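Long-range contacts in apical membrane antigen AMA1 (Toxoplasma gondii ME49, PDB 4YIV), which serves in host-cell invasion as part of the moving junction, a ring formed between the plasma membranes of the parasite's apical tip and the target cell: residues G94-G99 against T194-K199; Q70-P75 against S185-P190; Y300-V305 against A329-A334; V268-N273 against C313-Q318. All coordinates share one frame; numbering follows the deposited sequence.

Contact 1: G94-G99 against T194-K199; sequences GNPLPG and TWYCFK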
loop_
_atom_site.group_PDB
_atom_site.type_symbol
_atom_site.label_atom_id
_atom_site.label_comp_id
_atom_site.label_asym_id
_atom_site.label_seq_id
_atom_site.Cartn_x
_atom_site.Cartn_y
_atom_site.Cartn_z
ATOM N N GLY A 94 26.835 10.680 17.866
ATOM C CA GLY A 94 26.100 10.709 19.128
ATOM C C GLY A 94 24.619 10.415 18.873
ATOM O O GLY A 94 24.267 9.993 17.765
ATOM N N ASN A 95 23.755 10.612 19.873
ATOM C CA ASN A 95 22.324 10.305 19.728
ATOM C C ASN A 95 21.592 11.370 18.906
ATOM O O ASN A 95 21.926 12.536 18.991
ATOM C CB ASN A 95 21.648 10.192 21.096
ATOM C CG ASN A 95 21.971 8.917 21.799
ATOM O OD1 ASN A 95 22.187 7.883 21.179
ATOM N ND2 ASN A 95 22.010 8.979 23.117
ATOM N N PRO A 96 20.559 10.984 18.128
ATOM C CA PRO A 96 20.060 9.631 17.877
ATOM C C PRO A 96 20.899 8.912 16.813
ATOM O O PRO A 96 21.810 9.499 16.211
ATOM C CB PRO A 96 18.634 9.888 17.379
ATOM C CG PRO A 96 18.758 11.124 16.571
ATOM C CD PRO A 96 19.786 11.977 17.352
ATOM N N LEU A 97 20.601 7.639 16.613
ATOM C CA LEU A 97 21.203 6.873 15.534
ATOM C C LEU A 97 21.122 7.667 14.250
ATOM O O LEU A 97 20.075 8.241 13.930
ATOM C CB LEU A 97 20.490 5.529 15.370
ATOM C CG LEU A 97 20.675 4.554 16.529
ATOM C CD1 LEU A 97 19.546 3.546 16.522
ATOM C CD2 LEU A 97 22.028 3.859 16.436
ATOM N N PRO A 98 22.239 7.757 13.518
ATOM C CA PRO A 98 22.161 8.383 12.207
ATOM C C PRO A 98 21.737 7.332 11.144
ATOM O O PRO A 98 21.322 6.218 11.491
ATOM C CB PRO A 98 23.597 8.884 11.981
ATOM C CG PRO A 98 24.445 7.834 12.684
ATOM C CD PRO A 98 23.610 7.308 13.844
ATOM N N GLY A 99 21.836 7.694 9.878
ATOM C CA GLY A 99 21.599 6.741 8.794
ATOM C C GLY A 99 20.112 6.468 8.580
ATOM O O GLY A 99 19.248 7.294 8.921
ATOM N N THR A 194 18.206 6.793 22.013
ATOM C CA THR A 194 18.902 6.199 20.894
ATOM C C THR A 194 18.140 6.407 19.574
ATOM O O THR A 194 18.747 6.712 18.540
ATOM C CB THR A 194 19.131 4.669 21.139
ATOM O OG1 THR A 194 19.916 4.514 22.328
ATOM C CG2 THR A 194 19.872 4.049 19.978
ATOM N N TRP A 195 16.824 6.238 19.613
ATOM C CA TRP A 195 16.011 6.335 18.409
ATOM C C TRP A 195 15.407 7.719 18.205
ATOM O O TRP A 195 14.893 8.356 19.129
ATOM C CB TRP A 195 14.888 5.300 18.441
ATOM C CG TRP A 195 15.377 3.927 18.094
ATOM C CD1 TRP A 195 15.685 2.906 18.952
ATOM C CD2 TRP A 195 15.631 3.446 16.779
ATOM N NE1 TRP A 195 16.123 1.811 18.240
ATOM C CE2 TRP A 195 16.104 2.123 16.902
ATOM C CE3 TRP A 195 15.513 4.012 15.501
ATOM C CZ2 TRP A 195 16.455 1.357 15.798
ATOM C CZ3 TRP A 195 15.876 3.243 14.398
ATOM C CH2 TRP A 195 16.330 1.932 14.559
ATOM N N TYR A 196 15.459 8.129 16.951
ATOM C CA TYR A 196 14.635 9.197 16.405
ATOM C C TYR A 196 13.231 8.648 16.150
ATOM O O TYR A 196 13.028 7.442 15.970
ATOM C CB TYR A 196 15.249 9.751 15.114
ATOM C CG TYR A 196 15.612 8.635 14.135
ATOM C CD1 TYR A 196 14.643 8.052 13.315
ATOM C CD2 TYR A 196 16.903 8.125 14.092
ATOM C CE1 TYR A 196 14.972 7.006 12.451
ATOM C CE2 TYR A 196 17.258 7.079 13.222
ATOM C CZ TYR A 196 16.285 6.514 12.408
ATOM O OH TYR A 196 16.658 5.463 11.571
ATOM N N CYS A 197 12.268 9.556 16.139
ATOM C CA CYS A 197 10.896 9.226 15.852
ATOM C C CYS A 197 10.747 9.113 14.335
ATOM O O CYS A 197 11.527 9.690 13.572
ATOM C CB CYS A 197 9.951 10.292 16.411
ATOM S SG CYS A 197 9.901 10.338 18.267
ATOM N N PHE A 198 9.735 8.375 13.917
ATOM C CA PHE A 198 9.474 8.200 12.489
ATOM C C PHE A 198 8.061 7.698 12.331
ATOM O O PHE A 198 7.490 7.158 13.260
ATOM C CB PHE A 198 10.480 7.235 11.848
ATOM C CG PHE A 198 10.644 5.928 12.588
ATOM C CD1 PHE A 198 9.852 4.834 12.286
ATOM C CD2 PHE A 198 11.644 5.782 13.559
ATOM C CE1 PHE A 198 10.004 3.632 12.975
ATOM C CE2 PHE A 198 11.822 4.574 14.232
ATOM C CZ PHE A 198 10.996 3.494 13.942
ATOM N N LYS A 199 7.493 7.889 11.150
ATOM C CA LYS A 199 6.140 7.425 10.880
ATOM C C LYS A 199 5.965 7.251 9.365
ATOM O O LYS A 199 6.696 7.883 8.568
ATOM C CB LYS A 199 5.098 8.415 11.405
ATOM C CG LYS A 199 5.091 9.737 10.666
ATOM C CD LYS A 199 4.050 10.706 11.237
ATOM C CE LYS A 199 4.199 12.090 10.585
ATOM N NZ LYS A 199 3.420 13.136 11.327
HETATM O O HOH W 1 21.149 6.242 24.782
HETATM O O HOH W 2 19.153 4.484 11.305
#

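Contact 2: Q70-P75 against S185-P190; sequences QPDRPP and SVKGEP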
loop_
_atom_site.group_PDB
_atom_site.type_symbol
_atom_site.label_atom_id
_atom_site.label_comp_id
_atom_site.label_asym_id
_atom_site.label_seq_id
_atom_site.Cartn_x
_atom_site.Cartn_y
_atom_site.Cartn_z
ATOM N N GLN A 70 15.203 12.982 12.470
ATOM C CA GLN A 70 16.564 13.191 12.928
ATOM C C GLN A 70 16.826 14.698 12.979
ATOM O O GLN A 70 16.113 15.459 12.334
ATOM C CB GLN A 70 17.574 12.531 11.981
ATOM C CG GLN A 70 17.544 10.964 12.019
ATOM C CD GLN A 70 18.288 10.351 10.859
ATOM O OE1 GLN A 70 18.354 10.938 9.783
ATOM N NE2 GLN A 70 18.874 9.179 11.076
ATOM N N PRO A 71 17.863 15.114 13.715
ATOM C CA PRO A 71 18.310 16.512 13.687
ATOM C C PRO A 71 18.562 16.969 12.265
ATOM O O PRO A 71 19.092 16.182 11.468
ATOM C CB PRO A 71 19.624 16.488 14.480
ATOM C CG PRO A 71 19.491 15.322 15.392
ATOM C CD PRO A 71 18.696 14.290 14.608
ATOM N N ASP A 72 18.233 18.223 11.957
ATOM C CA ASP A 72 18.435 18.754 10.605
ATOM C C ASP A 72 19.819 19.335 10.433
ATOM O O ASP A 72 19.988 20.555 10.346
ATOM C CB ASP A 72 17.405 19.829 10.275
ATOM C CG ASP A 72 16.001 19.280 10.166
ATOM O OD1 ASP A 72 15.838 18.137 9.675
ATOM O OD2 ASP A 72 15.058 19.997 10.575
ATOM N N ARG A 73 20.804 18.454 10.373
ATOM C CA ARG A 73 22.187 18.862 10.281
ATOM C C ARG A 73 23.056 17.625 10.065
ATOM O O ARG A 73 22.635 16.513 10.398
ATOM C CB ARG A 73 22.600 19.579 11.557
ATOM C CG ARG A 73 22.387 18.710 12.768
ATOM C CD ARG A 73 23.047 19.272 13.977
ATOM N NE ARG A 73 22.856 18.438 15.163
ATOM C CZ ARG A 73 23.581 17.361 15.461
ATOM N NH1 ARG A 73 24.547 16.929 14.636
ATOM N NH2 ARG A 73 23.316 16.691 16.576
ATOM N N PRO A 74 24.277 17.808 9.528
ATOM C CA PRO A 74 25.197 16.664 9.414
ATOM C C PRO A 74 25.398 16.020 10.771
ATOM O O PRO A 74 25.396 16.745 11.767
ATOM C CB PRO A 74 26.484 17.296 8.902
ATOM C CG PRO A 74 26.031 18.538 8.166
ATOM C CD PRO A 74 24.825 19.033 8.908
ATOM N N PRO A 75 25.561 14.690 10.826
ATOM C CA PRO A 75 25.638 13.764 9.697
ATOM C C PRO A 75 24.272 13.210 9.261
ATOM O O PRO A 75 24.237 12.203 8.569
ATOM C CB PRO A 75 26.515 12.641 10.248
ATOM C CG PRO A 75 26.150 12.578 11.688
ATOM C CD PRO A 75 25.848 14.007 12.101
ATOM N N SER A 185 13.181 10.504 19.913
ATOM C CA SER A 185 13.433 11.939 19.833
ATOM C C SER A 185 13.016 12.579 18.530
ATOM O O SER A 185 13.074 11.971 17.448
ATOM C CB SER A 185 14.922 12.240 20.052
ATOM O OG SER A 185 15.747 11.581 19.108
ATOM N N VAL A 186 12.596 13.833 18.643
ATOM C CA VAL A 186 12.311 14.663 17.473
ATOM C C VAL A 186 13.307 15.774 17.350
ATOM O O VAL A 186 13.419 16.588 18.270
ATOM C CB VAL A 186 10.903 15.274 17.556
ATOM C CG1 VAL A 186 10.675 16.258 16.394
ATOM C CG2 VAL A 186 9.890 14.181 17.541
ATOM N N LYS A 187 13.996 15.802 16.206
ATOM C CA LYS A 187 15.152 16.682 15.930
ATOM C C LYS A 187 16.129 16.767 17.103
ATOM O O LYS A 187 16.589 17.844 17.481
ATOM C CB LYS A 187 14.670 18.076 15.524
ATOM C CG LYS A 187 13.592 18.006 14.483
ATOM C CD LYS A 187 13.814 18.948 13.320
ATOM C CE LYS A 187 12.901 18.569 12.128
ATOM N NZ LYS A 187 13.353 17.288 11.415
ATOM N N GLY A 188 16.422 15.614 17.689
ATOM C CA GLY A 188 17.448 15.502 18.710
ATOM C C GLY A 188 16.994 15.673 20.152
ATOM O O GLY A 188 17.807 15.530 21.052
ATOM N N GLU A 189 15.714 15.980 20.365
ATOM C CA GLU A 189 15.157 16.143 21.708
ATOM C C GLU A 189 14.098 15.078 22.044
ATOM O O GLU A 189 13.119 14.945 21.301
ATOM C CB GLU A 189 14.523 17.523 21.823
ATOM C CG GLU A 189 15.423 18.664 21.359
ATOM C CD GLU A 189 15.725 19.638 22.482
ATOM O OE1 GLU A 189 15.983 19.179 23.621
ATOM O OE2 GLU A 189 15.687 20.862 22.229
ATOM N N PRO A 190 14.257 14.336 23.157
ATOM C CA PRO A 190 15.330 14.287 24.169
ATOM C C PRO A 190 16.665 13.706 23.642
ATOM O O PRO A 190 16.636 12.782 22.820
ATOM C CB PRO A 190 14.748 13.370 25.249
ATOM C CG PRO A 190 13.258 13.355 25.013
ATOM C CD PRO A 190 13.113 13.477 23.539
#

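Contact 3: Y300-V305 against A329-A334; sequences YGFYYV and AVSYTA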
loop_
_atom_site.group_PDB
_atom_site.type_symbol
_atom_site.label_atom_id
_atom_site.label_comp_id
_atom_site.label_asym_id
_atom_site.label_seq_id
_atom_site.Cartn_x
_atom_site.Cartn_y
_atom_site.Cartn_z
ATOM N N TYR A 300 -10.593 2.783 2.220
ATOM C CA TYR A 300 -11.239 3.006 0.930
ATOM C C TYR A 300 -11.804 4.386 0.865
ATOM O O TYR A 300 -12.345 4.911 1.851
ATOM C CB TYR A 300 -12.359 1.964 0.709
ATOM C CG TYR A 300 -11.908 0.584 0.970
ATOM C CD1 TYR A 300 -11.147 -0.093 0.022
ATOM C CD2 TYR A 300 -12.185 -0.052 2.162
ATOM C CE1 TYR A 300 -10.692 -1.323 0.240
ATOM C CE2 TYR A 300 -11.726 -1.321 2.394
ATOM C CZ TYR A 300 -10.986 -1.951 1.418
ATOM O OH TYR A 300 -10.502 -3.207 1.607
ATOM N N GLY A 301 -11.679 5.022 -0.288
ATOM C CA GLY A 301 -12.274 6.327 -0.404
ATOM C C GLY A 301 -12.410 6.822 -1.814
ATOM O O GLY A 301 -11.897 6.193 -2.762
ATOM N N PHE A 302 -13.130 7.925 -1.958
ATOM C CA PHE A 302 -13.115 8.646 -3.231
ATOM C C PHE A 302 -13.265 10.129 -3.120
ATOM O O PHE A 302 -13.898 10.678 -2.216
ATOM C CB PHE A 302 -14.194 8.110 -4.196
ATOM C CG PHE A 302 -15.609 8.108 -3.646
ATOM C CD1 PHE A 302 -16.425 9.241 -3.735
ATOM C CD2 PHE A 302 -16.132 6.953 -3.060
ATOM C CE1 PHE A 302 -17.751 9.202 -3.253
ATOM C CE2 PHE A 302 -17.448 6.907 -2.597
ATOM C CZ PHE A 302 -18.251 8.034 -2.696
ATOM N N TYR A 303 -12.615 10.768 -4.078
ATOM C CA TYR A 303 -12.794 12.159 -4.340
ATOM C C TYR A 303 -14.050 12.346 -5.182
ATOM O O TYR A 303 -14.329 11.543 -6.073
ATOM C CB TYR A 303 -11.581 12.687 -5.058
ATOM C CG TYR A 303 -11.753 14.094 -5.484
ATOM C CD1 TYR A 303 -12.331 14.386 -6.710
ATOM C CD2 TYR A 303 -11.347 15.137 -4.673
ATOM C CE1 TYR A 303 -12.502 15.668 -7.115
ATOM C CE2 TYR A 303 -11.527 16.440 -5.073
ATOM C CZ TYR A 303 -12.099 16.688 -6.310
ATOM O OH TYR A 303 -12.295 17.965 -6.766
ATOM N N TYR A 304 -14.822 13.384 -4.879
ATOM C CA TYR A 304 -15.977 13.749 -5.688
ATOM C C TYR A 304 -16.236 15.228 -5.472
ATOM O O TYR A 304 -15.596 15.854 -4.640
ATOM C CB TYR A 304 -17.212 12.918 -5.334
ATOM C CG TYR A 304 -17.790 13.194 -3.951
ATOM C CD1 TYR A 304 -17.149 12.748 -2.803
ATOM C CD2 TYR A 304 -18.969 13.892 -3.808
ATOM C CE1 TYR A 304 -17.669 13.000 -1.551
ATOM C CE2 TYR A 304 -19.508 14.152 -2.567
ATOM C CZ TYR A 304 -18.863 13.707 -1.438
ATOM O OH TYR A 304 -19.410 13.967 -0.203
ATOM N N VAL A 305 -17.172 15.774 -6.241
ATOM C CA VAL A 305 -17.499 17.183 -6.172
ATOM C C VAL A 305 -18.941 17.291 -5.715
ATOM O O VAL A 305 -19.840 16.689 -6.297
ATOM C CB VAL A 305 -17.303 17.880 -7.518
ATOM C CG1 VAL A 305 -17.728 19.346 -7.422
ATOM C CG2 VAL A 305 -15.845 17.780 -7.933
ATOM N N ALA A 329 -15.327 11.707 -10.316
ATOM C CA ALA A 329 -14.834 11.007 -9.127
ATOM C C ALA A 329 -13.567 10.209 -9.423
ATOM O O ALA A 329 -13.332 9.816 -10.558
ATOM C CB ALA A 329 -15.928 10.074 -8.577
ATOM N N VAL A 330 -12.767 9.959 -8.385
ATOM C CA VAL A 330 -11.686 8.972 -8.440
ATOM C C VAL A 330 -11.706 8.207 -7.113
ATOM O O VAL A 330 -11.723 8.845 -6.044
ATOM C CB VAL A 330 -10.281 9.619 -8.645
ATOM C CG1 VAL A 330 -9.205 8.527 -8.746
ATOM C CG2 VAL A 330 -10.245 10.506 -9.893
ATOM N N SER A 331 -11.712 6.878 -7.204
ATOM C CA SER A 331 -11.645 5.990 -6.041
ATOM C C SER A 331 -10.236 5.498 -5.766
ATOM O O SER A 331 -9.538 5.006 -6.669
ATOM C CB SER A 331 -12.600 4.818 -6.243
ATOM O OG SER A 331 -13.958 5.260 -6.185
ATOM N N TYR A 332 -9.839 5.650 -4.499
ATOM C CA TYR A 332 -8.497 5.383 -3.980
ATOM C C TYR A 332 -8.542 4.345 -2.885
ATOM O O TYR A 332 -9.576 4.161 -2.241
ATOM C CB TYR A 332 -7.875 6.650 -3.390
ATOM C CG TYR A 332 -7.720 7.792 -4.380
ATOM C CD1 TYR A 332 -6.821 7.707 -5.452
ATOM C CD2 TYR A 332 -8.474 8.938 -4.250
ATOM C CE1 TYR A 332 -6.681 8.758 -6.352
ATOM C CE2 TYR A 332 -8.334 9.997 -5.142
ATOM C CZ TYR A 332 -7.437 9.895 -6.190
ATOM O OH TYR A 332 -7.315 10.948 -7.065
ATOM N N THR A 333 -7.424 3.673 -2.659
ATOM C CA THR A 333 -7.270 2.895 -1.448
ATOM C C THR A 333 -5.952 3.210 -0.808
ATOM O O THR A 333 -5.042 3.812 -1.420
ATOM C CB THR A 333 -7.340 1.361 -1.694
ATOM O OG1 THR A 333 -6.103 0.897 -2.230
ATOM C CG2 THR A 333 -8.458 1.024 -2.622
ATOM N N ALA A 334 -5.848 2.823 0.464
ATOM C CA ALA A 334 -4.623 2.967 1.201
ATOM C C ALA A 334 -3.437 2.284 0.532
ATOM O O ALA A 334 -2.267 2.687 0.719
ATOM C CB ALA A 334 -4.841 2.415 2.652
#

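Contact 4: V268-N273 against C313-Q318; sequences VKTFEN and CALSDQ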
loop_
_atom_site.group_PDB
_atom_site.type_symbol
_atom_site.label_atom_id
_atom_site.label_comp_id
_atom_site.label_asym_id
_atom_site.label_seq_id
_atom_site.Cartn_x
_atom_site.Cartn_y
_atom_site.Cartn_z
ATOM N N VAL A 268 -4.185 10.657 -0.208
ATOM C CA VAL A 268 -3.346 10.616 0.995
ATOM C C VAL A 268 -4.178 10.225 2.219
ATOM O O VAL A 268 -3.734 9.417 3.054
ATOM C CB VAL A 268 -2.666 11.966 1.257
ATOM C CG1 VAL A 268 -2.010 11.979 2.672
ATOM C CG2 VAL A 268 -1.651 12.245 0.191
ATOM N N LYS A 269 -5.393 10.765 2.315
ATOM C CA LYS A 269 -6.270 10.472 3.445
ATOM C C LYS A 269 -6.633 8.999 3.545
ATOM O O LYS A 269 -6.797 8.479 4.659
ATOM C CB LYS A 269 -7.572 11.322 3.380
ATOM C CG LYS A 269 -7.475 12.789 3.879
ATOM C CD LYS A 269 -8.887 13.459 3.908
ATOM C CE LYS A 269 -8.850 14.868 4.478
ATOM N NZ LYS A 269 -8.474 14.873 5.930
ATOM N N THR A 270 -6.743 8.284 2.422
ATOM C CA THR A 270 -7.126 6.883 2.540
ATOM C C THR A 270 -6.020 6.083 3.225
ATOM O O THR A 270 -6.297 5.064 3.837
ATOM C CB THR A 270 -7.470 6.233 1.150
ATOM O OG1 THR A 270 -6.302 6.204 0.315
ATOM C CG2 THR A 270 -8.554 7.054 0.437
ATOM N N PHE A 271 -4.772 6.575 3.143
ATOM C CA PHE A 271 -3.637 5.961 3.832
ATOM C C PHE A 271 -3.394 6.497 5.245
ATOM O O PHE A 271 -2.961 5.758 6.131
ATOM C CB PHE A 271 -2.359 6.182 3.019
ATOM C CG PHE A 271 -1.128 5.560 3.616
ATOM C CD1 PHE A 271 -0.946 4.190 3.633
ATOM C CD2 PHE A 271 -0.140 6.367 4.149
ATOM C CE1 PHE A 271 0.199 3.645 4.182
ATOM C CE2 PHE A 271 0.995 5.839 4.700
ATOM C CZ PHE A 271 1.177 4.466 4.711
ATOM N N GLU A 272 -3.607 7.790 5.438
ATOM C CA GLU A 272 -3.165 8.432 6.680
ATOM C C GLU A 272 -4.277 8.656 7.712
ATOM O O GLU A 272 -3.977 9.018 8.844
ATOM C CB GLU A 272 -2.467 9.764 6.345
ATOM C CG GLU A 272 -1.170 9.585 5.548
ATOM C CD GLU A 272 -0.285 10.807 5.552
ATOM O OE1 GLU A 272 0.892 10.717 5.091
ATOM O OE2 GLU A 272 -0.761 11.874 6.000
ATOM N N ASN A 273 -5.538 8.388 7.369
ATOM C CA ASN A 273 -6.609 8.630 8.327
ATOM C C ASN A 273 -6.495 7.637 9.488
ATOM O O ASN A 273 -5.941 6.529 9.336
ATOM C CB ASN A 273 -7.979 8.542 7.653
ATOM C CG ASN A 273 -8.440 7.118 7.452
ATOM O OD1 ASN A 273 -8.915 6.464 8.388
ATOM N ND2 ASN A 273 -8.318 6.627 6.228
ATOM N N CYS A 313 -13.986 14.285 0.112
ATOM C CA CYS A 313 -13.407 12.982 0.183
ATOM C C CYS A 313 -14.241 12.110 1.070
ATOM O O CYS A 313 -14.417 12.422 2.196
ATOM C CB CYS A 313 -11.990 13.053 0.713
ATOM S SG CYS A 313 -11.130 11.489 0.711
ATOM N N ALA A 314 -14.763 11.032 0.523
ATOM C CA ALA A 314 -15.565 10.087 1.287
ATOM C C ALA A 314 -14.753 8.871 1.618
ATOM O O ALA A 314 -14.248 8.199 0.713
ATOM C CB ALA A 314 -16.791 9.681 0.530
ATOM N N LEU A 315 -14.684 8.555 2.910
ATOM C CA LEU A 315 -13.890 7.445 3.426
ATOM C C LEU A 315 -14.695 6.406 4.196
ATOM O O LEU A 315 -15.560 6.750 5.023
ATOM C CB LEU A 315 -12.820 7.978 4.340
ATOM C CG LEU A 315 -11.931 9.078 3.783
ATOM C CD1 LEU A 315 -11.212 9.737 4.899
ATOM C CD2 LEU A 315 -10.925 8.446 2.883
ATOM N N SER A 316 -14.418 5.141 3.918
ATOM C CA SER A 316 -15.185 4.032 4.503
ATOM C C SER A 316 -14.302 2.813 4.751
ATOM O O SER A 316 -13.270 2.659 4.089
ATOM C CB SER A 316 -16.332 3.664 3.568
ATOM O OG SER A 316 -16.993 2.511 4.017
ATOM N N ASP A 317 -14.690 1.954 5.700
ATOM C CA ASP A 317 -14.041 0.666 5.910
ATOM C C ASP A 317 -14.813 -0.469 5.248
ATOM O O ASP A 317 -14.464 -1.638 5.405
ATOM C CB ASP A 317 -13.854 0.370 7.406
ATOM C CG ASP A 317 -15.178 0.279 8.176
ATOM O OD1 ASP A 317 -16.250 0.392 7.549
ATOM O OD2 ASP A 317 -15.139 0.076 9.420
ATOM N N GLN A 318 -15.855 -0.123 4.501
ATOM C CA GLN A 318 -16.629 -1.128 3.761
ATOM C C GLN A 318 -15.964 -1.519 2.437
ATOM O O GLN A 318 -15.803 -0.685 1.532
ATOM C CB GLN A 318 -18.045 -0.597 3.496
ATOM C CG GLN A 318 -18.876 -0.365 4.766
ATOM C CD GLN A 318 -19.251 -1.672 5.463
ATOM O OE1 GLN A 318 -19.001 -1.839 6.660
ATOM N NE2 GLN A 318 -19.856 -2.607 4.712
#

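Contact 1: G94-G99 against T194-K199
L97 drives its branched end between T194 and W195, and this is where the two loops pack most tightly. With CG anti to the carbonyl carbon (chi1 -68°), the L97 side chain reaches T194 and W195 at once: its CD1 touches T194 CG2 at 3.5 Å and lies over the centre of the W195 six-membered ring, 3.8 Å from the centroid and 11° off the ring normal. That is a CH-pi contact made over a face of the indole. The backbones are joined by one nearly straight hydrogen bond, L97 N to T194 O at 2.8 Å. P96, which follows a cis peptide bond, rests its CB and CG on the start of Y196, with CG 4.0 Å from Y196 CB. The carbonyl oxygen of L97 comes to the edge of the tyrosine ring, 3.1 Å from Y196 CE2. A water bridges two buried residues, accepting from Y196 OH and donating to P98 O.

The looser side is that of N95 and T194, where another water lies between T194 OG1 and N95 ND2, its bond to the amide being weak. N95 OD1 is instead engaged by Y90 OH of helix 87-93. The 94-99 loop thus leaves that helix and runs against residues leading into strand 198-201, while L97 and T194 also touch Y90, and Y196 packs on L68 of the partner strand 65-68.

Contact 2: Q70-P75 against S185-P190
K187 and D72 form the charged end of this contact, and K187 has the largest share of the buried surface. From CB, CG heads off anti to the carbonyl carbon and only skirts the carbonyl of Q70, 4.2 Å from its O. A bend at chi2 (-133°) then turns the chain toward the aspartate: CD lies 3.2 Å from D72 OD2, and CE is closer still to that oxygen. A second bend, at chi4 (-73°), brings NZ up to the carboxylate, almost equally far from both oxygens; the salt bridge, also a hydrogen bond, runs from NZ to D72 OD1 at 3.2 Å. The ammonium meets OD1 on its syn side but 33° out of the carboxylate plane, and its further bond to Q70 O, at 3.4 Å, is weak.

Behind this ion pair the backbones come close, P71 N lying 3.8 Å from K187 CA, and the P71 ring packs through CG on the G188 backbone. K187 and G188 are the central residues of a type I' turn running from V186 to E189. D72 is the centre of an inverse gamma turn. The contact therefore joins two loops, one between strand 65-68 and helix 87-93, the other between strands 167-170 and 198-201; K187 also pairs through its backbone with Q69, just beyond strand 65-68.

Contact 3: Y300-V305 against A329-A334
Y303 and Y332 bury the most surface in this antiparallel strand pair, and both project from the same face of the sheet. Y303 CG stands anti to its own N (chi1 174°), and its CB lies at the edge of the Y332 ring, 4.2 Å from CE2. Each tyrosine belongs to a hydrogen-bonded pair. Y303 and V330 exchange two bonds, of 2.9 Å from Y303 N to V330 O and 3.2 Å from V330 N to Y303 O; Y332 does the same with G301, where the bond from Y332 N to G301 O is the shorter at 2.7 Å. The donors stand 17° to 27° from the carbonyl planes.

The other face carries the non-hydrogen-bonded pairs. Y300 sets its ring carbon CD1 3.9 Å from T333 CG2. F302 CB meets S331 OG at 3.5 Å, but that hydroxyl is hydrogen-bonded to Y236 O, outside the pair.

Strands 300-305 and 329-333 are two of the three inner strands of a five-stranded antiparallel sheet, flanked by 311-316 and 233-234. Helix 263-272 covers the face bearing Y303 and Y332, both of which touch K263, a helix-on-sheet packing consistent with the PAN fold assigned to AMA1, whereas strand 236-242 approaches the opposite face through R237 and F238.

Contact 4: V268-N273 against C313-Q318
With CG anti to the carbonyl carbon (chi1 -53°) and an extended chi2, L315 stretches from its strand toward the helix. T270 has its OG1 between the backbone N and the carbonyl carbon (chi1 64°), which leaves the methyl CG2 to meet the leucine. The two side chains cross at about a right angle, and T270 CG2 touches L315 CD2 at 3.7 Å. The other branch, CD1, lies between K269 of the helix and N273 just after it, 4.3 Å from K269 CB and 4.4 Å from N273 CB. Nearer the start of the strand segment, the aliphatic part of K269 passes C313, its CD 4.4 Å from SG.

No hydrogen bond links the segments; the polar groups are satisfied within their own segment or outside the pair. N273 ND2 folds back on K269 O at 2.9 Å, nearly in its own amide plane, and the same oxygen also accepts from N273 N, so two donors hold the carbonyl at the helix end. N273 OD1 accepts from G275 N, T270 OG1 bonds to W267 O, and K269 NZ forms a salt bridge with E258.

Helix 268-272 is thus laid on strand 313-316 at 29° through apolar contact, while the disulfide from C313 to C266 supplies the covalent tie. This chemistry implies that shape and the cystine, rather than polar pairing, join helix to sheet here.

Overall arrangement
The four contacts fall into two groups in the AMA1 ectodomain. Contacts 1 and 2 have centres 7 Å apart and interlock: W195 O lies 2.9 Å from S185 N and C197 N 2.9 Å from S185 O, while Q70 NE2 bonds to the carbonyls of L97 and G99. C197 is also joined by a disulfide to C184, next to S185 in sequence. Contacts 3 and 4, with centres 8 Å apart, share one sheet, since strands 300-305 and 311-316 are neighbours in it, and F302 O lies 2.9 Å from A314 N. The groups are well separated, contacts 1 and 3 being 35 Å apart between centres. The side chain of Y300 is about 7 Å from the protein-attached sugar, and that of N95 about 9 Å from a cadmium ion.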